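Local coordinates for protein hypothetical glycoside hydrolase (Parabacteroides distasonis, PDB 3TAW) that is a putative glycoside hydrolase built on a five-bladed beta-propeller fold, at residues A68-A73 and G77-R82. Numbering follows the deposited sequence.
Sequences AEDNSA and GSRTSR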
loop_
_atom_site.group_PDB
_atom_site.type_symbol
_atom_site.label_atom_id
_atom_site.label_comp_id
_atom_site.label_asym_id
_atom_site.label_seq_id
_atom_site.Cartn_x
_atom_site.Cartn_y
_atom_site.Cartn_z
ATOM N N ALA A 68 9.211 3.019 8.015
ATOM C CA ALA A 68 10.462 3.631 8.441
ATOM C C ALA A 68 11.539 2.559 8.489
ATOM O O ALA A 68 11.309 1.468 8.990
ATOM C CB ALA A 68 10.318 4.263 9.826
ATOM N N GLU A 69 12.710 2.885 7.963
ATOM C CA GLU A 69 13.832 1.972 8.001
ATOM C C GLU A 69 14.983 2.546 8.800
ATOM O O GLU A 69 15.309 3.732 8.684
ATOM C CB GLU A 69 14.301 1.644 6.589
ATOM C CG GLU A 69 13.435 0.620 5.868
ATOM C CD GLU A 69 13.991 0.226 4.502
ATOM O OE1 GLU A 69 14.679 1.073 3.878
ATOM O OE2 GLU A 69 13.754 -0.936 4.069
ATOM N N ASP A 70 15.574 1.696 9.629
ATOM C CA ASP A 70 16.818 2.039 10.302
ATOM C C ASP A 70 18.030 1.858 9.373
ATOM O O ASP A 70 17.883 1.487 8.198
ATOM C CB ASP A 70 16.940 1.279 11.619
ATOM C CG ASP A 70 17.000 -0.233 11.457
ATOM O OD1 ASP A 70 17.472 -0.743 10.413
ATOM O OD2 ASP A 70 16.631 -0.911 12.425
ATOM N N ASN A 71 19.216 2.183 9.881
ATOM C CA ASN A 71 20.456 2.068 9.099
ATOM C C ASN A 71 21.259 0.825 9.504
ATOM O O ASN A 71 22.496 0.832 9.460
ATOM C CB ASN A 71 21.287 3.354 9.270
ATOM C CG ASN A 71 22.026 3.762 7.998
ATOM O OD1 ASN A 71 21.507 3.645 6.896
ATOM N ND2 ASN A 71 23.249 4.266 8.160
ATOM N N SER A 72 20.578 -0.264 9.874
ATOM C CA SER A 72 21.284 -1.451 10.378
ATOM C C SER A 72 22.054 -2.180 9.252
ATOM O O SER A 72 22.981 -2.947 9.521
ATOM C CB SER A 72 20.335 -2.404 11.130
ATOM O OG SER A 72 19.196 -2.749 10.367
ATOM N N ALA A 73 21.675 -1.906 8.002
ATOM C CA ALA A 73 22.424 -2.335 6.824
ATOM C C ALA A 73 22.101 -1.424 5.631
ATOM O O ALA A 73 21.168 -0.609 5.693
ATOM C CB ALA A 73 22.118 -3.806 6.486
ATOM N N GLY A 77 15.836 -3.864 1.228
ATOM C CA GLY A 77 15.436 -5.068 1.931
ATOM C C GLY A 77 16.443 -5.609 2.931
ATOM O O GLY A 77 16.220 -6.683 3.489
ATOM N N SER A 78 17.501 -4.845 3.206
ATOM C CA SER A 78 18.609 -5.295 4.060
ATOM C C SER A 78 18.483 -4.908 5.543
ATOM O O SER A 78 19.297 -5.348 6.362
ATOM C CB SER A 78 19.930 -4.710 3.534
ATOM O OG SER A 78 19.907 -3.283 3.652
ATOM N N ARG A 79 17.499 -4.072 5.886
ATOM C CA ARG A 79 17.445 -3.448 7.225
ATOM C C ARG A 79 16.139 -3.840 7.935
ATOM O O ARG A 79 15.600 -4.901 7.642
ATOM C CB ARG A 79 17.655 -1.932 7.115
ATOM C CG ARG A 79 16.750 -1.178 6.166
ATOM C CD ARG A 79 17.353 -1.015 4.734
ATOM N NE ARG A 79 18.515 -0.141 4.803
ATOM C CZ ARG A 79 18.505 1.187 4.679
ATOM N NH1 ARG A 79 17.387 1.882 4.390
ATOM N NH2 ARG A 79 19.639 1.837 4.837
ATOM N N THR A 80 15.673 -3.054 8.905
ATOM C CA THR A 80 14.439 -3.382 9.611
ATOM C C THR A 80 13.426 -2.283 9.368
ATOM O O THR A 80 13.723 -1.100 9.585
ATOM C CB THR A 80 14.649 -3.573 11.130
ATOM O OG1 THR A 80 15.642 -4.584 11.351
ATOM C CG2 THR A 80 13.331 -3.988 11.830
ATOM N N SER A 81 12.224 -2.685 8.945
ATOM C CA SER A 81 11.108 -1.763 8.730
ATOM C C SER A 81 10.165 -1.803 9.924
ATOM O O SER A 81 9.917 -2.865 10.493
ATOM C CB SER A 81 10.330 -2.139 7.461
ATOM O OG SER A 81 11.102 -1.917 6.281
ATOM N N ARG A 82 9.713 -0.624 10.329
ATOM C CA ARG A 82 8.758 -0.413 11.404
ATOM C C ARG A 82 7.814 0.699 10.921
ATOM O O ARG A 82 8.158 1.454 9.996
ATOM C CB ARG A 82 9.487 -0.003 12.697
ATOM C CG ARG A 82 10.489 -1.050 13.169
ATOM C CD ARG A 82 11.210 -0.622 14.440
ATOM N NE ARG A 82 12.203 -1.588 14.892
ATOM C CZ ARG A 82 13.474 -1.630 14.486
ATOM N NH1 ARG A 82 13.936 -0.806 13.555
ATOM N NH2 ARG A 82 14.303 -2.533 14.999
HETATM O O HOH W 1 14.839 -3.428 4.612
HETATM O O HOH W 2 14.693 -1.226 1.694
HETATM O O HOH W 3 16.754 -3.293 13.501
#
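Ala-68 and Arg-82 form an antiparallel hydrogen-bonded pair, Ala-68 N to Arg-82 O at 2.7 Å and Arg-82 N to Ala-68 O at 3.0 Å, and Glu-69 faces Ser-81 as the adjoining non-hydrogen-bonded pair. Beyond these residues the strands of the hairpin, 61-69 and 81-88, give way to a loop held together by side chains. Asp-70 N still donates weakly to Thr-80 O, while its carboxylate spans the gap. OD1 of Asp-70 closes an Asx turn with Ser-72 N, takes the Ser-72 hydroxyl at 2.6 Å from OG, and also accepts from Thr-80 N; OD2 of Asp-70 meets Arg-82 NH1 at 2.9 Å, from above the carboxylate plane. Bends at chi2 (-93°) and chi3 (-67°) turn the Arg-79 guanidinium so that NE and NH2 grip Ala-73 O side-on, at 2.8 Å from NE, whereas NH1 bridges to Glu-69 OE1 at 2.9 Å, with the carboxylate and guanidinium planes 76° apart. Asp-70 O, buried and without a hydrogen-bond partner, lies over one guanidinium face. Two buried acid-arginine pairs therefore clamp this blade hairpin where strand pairing ends, and Asp-49, pairing with Arg-79, and Arg-67, with Glu-69, extend one of them into a charged network.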